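Local coordinates for putative cyclohexadienyl dehydrogenase and ADH prephenate dehydrogenase (Rhizobium meliloti, PDB 4WJI), which probably catalyses the oxidative decarboxylation of prephenate to 4-hydroxyphenylpyruvate in tyrosine biosynthesis, and binds NADP and tyrosine, at residues A[163-167]-A[168-172]. Sequence-based numbering, arbitrary orientation.
Sequences LFWET and LGSMV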
ATOM      1  N   LEU A 163      -0.393  26.470 -17.265  1.00 11.05           N
ATOM      2  CA  LEU A 163       0.554  27.290 -16.528  1.00 11.39           C
ATOM      3  C   LEU A 163       0.200  27.253 -15.026  1.00 10.08           C
ATOM      4  O   LEU A 163       1.083  27.188 -14.178  1.00 11.27           O
ATOM      5  CB  LEU A 163       0.583  28.716 -17.058  1.00 13.80           C
ATOM      6  CG  LEU A 163       1.341  29.721 -16.204  1.00 16.54           C
ATOM      7  CD1 LEU A 163       2.813  29.362 -16.068  1.00 21.07           C
ATOM      8  CD2 LEU A 163       1.226  31.115 -16.772  1.00 21.92           C
ATOM      9  N   PHE A 164      -1.082  27.292 -14.713  1.00  9.45           N
ATOM     10  CA  PHE A 164      -1.531  27.282 -13.321  1.00 10.20           C
ATOM     11  C   PHE A 164      -1.041  26.014 -12.578  1.00  9.18           C
ATOM     12  O   PHE A 164      -0.372  26.076 -11.531  1.00 10.27           O
ATOM     13  CB  PHE A 164      -3.042  27.384 -13.297  1.00 11.77           C
ATOM     14  CG  PHE A 164      -3.644  27.347 -11.885  1.00 12.21           C
ATOM     15  CD1 PHE A 164      -3.585  28.462 -11.060  1.00 14.37           C
ATOM     16  CD2 PHE A 164      -4.197  26.200 -11.399  1.00 15.64           C
ATOM     17  CE1 PHE A 164      -4.161  28.473  -9.788  1.00 14.19           C
ATOM     18  CE2 PHE A 164      -4.737  26.178 -10.098  1.00 19.46           C
ATOM     19  CZ  PHE A 164      -4.724  27.314  -9.309  1.00 18.48           C
ATOM     20  N   TRP A 165      -1.261  24.869 -13.214  1.00  9.96           N
ATOM     21  CA  TRP A 165      -0.828  23.594 -12.610  1.00  9.63           C
ATOM     22  C   TRP A 165       0.666  23.450 -12.535  1.00 10.41           C
ATOM     23  O   TRP A 165       1.214  22.914 -11.547  1.00 10.46           O
ATOM     24  CB  TRP A 165      -1.487  22.404 -13.268  1.00  9.66           C
ATOM     25  CG  TRP A 165      -2.901  22.211 -12.825  1.00  9.81           C
ATOM     26  CD1 TRP A 165      -4.026  22.422 -13.541  1.00 10.50           C
ATOM     27  CD2 TRP A 165      -3.336  21.816 -11.503  1.00  9.32           C
ATOM     28  NE1 TRP A 165      -5.151  22.201 -12.732  1.00 10.85           N
ATOM     29  CE2 TRP A 165      -4.726  21.782 -11.500  1.00 10.56           C
ATOM     30  CE3 TRP A 165      -2.656  21.418 -10.334  1.00 10.60           C
ATOM     31  CZ2 TRP A 165      -5.468  21.448 -10.326  1.00 10.63           C
ATOM     32  CZ3 TRP A 165      -3.386  21.065  -9.232  1.00 11.30           C
ATOM     33  CH2 TRP A 165      -4.756  21.073  -9.232  1.00 12.00           C
ATOM     34  N   GLU A 166       1.369  23.943 -13.556  1.00 11.11           N
ATOM     35  CA  GLU A 166       2.819  23.958 -13.504  1.00 10.50           C
ATOM     36  C   GLU A 166       3.328  24.804 -12.354  1.00 11.22           C
ATOM     37  O   GLU A 166       4.310  24.446 -11.690  1.00 14.36           O
ATOM     38  CB  GLU A 166       3.420  24.376 -14.867  1.00 12.84           C
ATOM     39  CG  GLU A 166       3.268  23.310 -15.935  1.00 15.73           C
ATOM     40  CD  GLU A 166       3.736  23.742 -17.326  1.00 25.73           C
ATOM     41  OE1 GLU A 166       3.987  24.967 -17.538  1.00 29.76           O
ATOM     42  OE2 GLU A 166       3.804  22.867 -18.234  1.00 26.08           O
ATOM     43  N   THR A 167       2.656  25.902 -12.076  1.00 11.19           N
ATOM     44  CA  THR A 167       3.048  26.810 -10.995  1.00 12.79           C
ATOM     45  C   THR A 167       2.827  26.169  -9.637  1.00 13.64           C
ATOM     46  O   THR A 167       3.576  26.423  -8.693  1.00 16.65           O
ATOM     47  CB  THR A 167       2.362  28.159 -11.133  1.00 13.35           C
ATOM     48  OG1 THR A 167       2.595  28.660 -12.460  1.00 13.21           O
ATOM     49  CG2 THR A 167       2.885  29.117 -10.078  1.00 14.16           C
ATOM     50  N   LEU A 168       1.810  25.307  -9.563  1.00 12.97           N
ATOM     51  CA  LEU A 168       1.580  24.501  -8.343  1.00 12.80           C
ATOM     52  C   LEU A 168       2.572  23.341  -8.201  1.00 14.83           C
ATOM     53  O   LEU A 168       2.569  22.652  -7.170  1.00 19.46           O
ATOM     54  CB  LEU A 168       0.122  24.030  -8.323  1.00 12.97           C
ATOM     55  CG  LEU A 168      -0.909  24.868  -7.606  1.00 16.87           C
ATOM     56  CD1 LEU A 168      -0.853  26.334  -7.929  1.00 21.29           C
ATOM     57  CD2 LEU A 168      -2.335  24.352  -7.774  1.00 16.72           C
ATOM     58  N   GLY A 169       3.464  23.171  -9.197  1.00 12.73           N
ATOM     59  CA  GLY A 169       4.543  22.198  -9.148  1.00 14.05           C
ATOM     60  C   GLY A 169       4.341  20.915  -9.916  1.00 12.68           C
ATOM     61  O   GLY A 169       5.157  19.992  -9.798  1.00 13.92           O
ATOM     62  N   SER A 170       3.249  20.845 -10.664  1.00 11.82           N
ATOM     63  CA  SER A 170       2.913  19.665 -11.436  1.00 11.04           C
ATOM     64  C   SER A 170       3.462  19.634 -12.857  1.00 12.10           C
ATOM     65  O   SER A 170       3.771  20.628 -13.415  1.00 14.86           O
ATOM     66  CB  SER A 170       1.395  19.479 -11.473  1.00 12.41           C
ATOM     67  OG  SER A 170       0.875  19.330 -10.177  1.00 14.93           O
HETATM   68  N   MSE A 171       3.556  18.437 -13.400  1.00 12.08           N
HETATM   69  CA  MSE A 171       3.804  18.217 -14.797  1.00 12.99           C
HETATM   70  C   MSE A 171       2.435  17.972 -15.389  1.00 13.81           C
HETATM   71  O   MSE A 171       1.640  17.323 -14.759  1.00 13.27           O
HETATM   72  CB  MSE A 171       4.713  16.994 -15.019  1.00 16.24           C
HETATM   73  CG  MSE A 171       6.231  17.226 -14.889  1.00 27.97           C
HETATM   74 SE   MSE A 171       7.127  15.660 -14.087  1.00 39.59          SE
HETATM   75  CE  MSE A 171       6.310  16.504 -12.480  1.00 11.11           C
ATOM     76  N   VAL A 172       2.158  18.481 -16.577  1.00 11.74           N
ATOM     77  CA  VAL A 172       0.852  18.422 -17.193  1.00 11.17           C
ATOM     78  C   VAL A 172       0.834  17.634 -18.512  1.00 12.71           C
ATOM     79  O   VAL A 172       1.665  17.843 -19.355  1.00 16.62           O
ATOM     80  CB  VAL A 172       0.360  19.843 -17.446  1.00 12.60           C
ATOM     81  CG1 VAL A 172      -0.998  19.810 -18.104  1.00 14.48           C
ATOM     82  CG2 VAL A 172       0.269  20.601 -16.137  1.00 12.96           C
TER
HETATM   83  O   HOH W   1       4.298  20.208 -17.819  1.00 27.61           O
HETATM   84  O   HOH W   2       6.162  22.584 -12.376  1.00 33.31           O
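L168 sends its two methyls to different parts of the aromatic pair F164 and W165. CD1 lies over one face of the F164 ring, offset toward the rim, whereas CD2 comes within 3.8 Å of F164 CE2 and 3.7 Å of W165 CZ3, approaching the indole obliquely. The F164 ring is brought here by CG standing anti to the backbone N (chi1 179°), and its CD2 atom lies over one face of the W165 ring, offset toward the rim. Trimming L168 to an alanine would probably open a gap beside F164 and W165, where CD1 and CD2 now lie, and leave both rings less firmly fixed. The indole itself packs against F140 edge-to-face, while I19 and I23 of helix 14-26 back the F164 side.

Farther along the chain, V172 CG2 rests 3.8 Å from W165 CB and also touches the aliphatic part of E166, which crosses it nearly at right angles. The extended E166 chain reaches a water with OE2, and that water accepts from V172 N. S170 CB packs 3.4 Å from W165 O, while its OG is hydrogen-bonded to F140 O.

L168 N to F164 O, in the carbonyl plane, is an ordinary i to i+4 helical bond. S170 N then bonds W165 O at 3.0 Å and G169 N bonds E166 O at 2.9 Å, the latter from well above the carbonyl plane. With positive phi at G169, these two form a Schellman motif; it ends helix 155-167 and turns the chain into strand 171-174, outermost in the sheet of this chain, completing a beta-alpha-beta unit of the Rossmann-type nucleotide-binding domain.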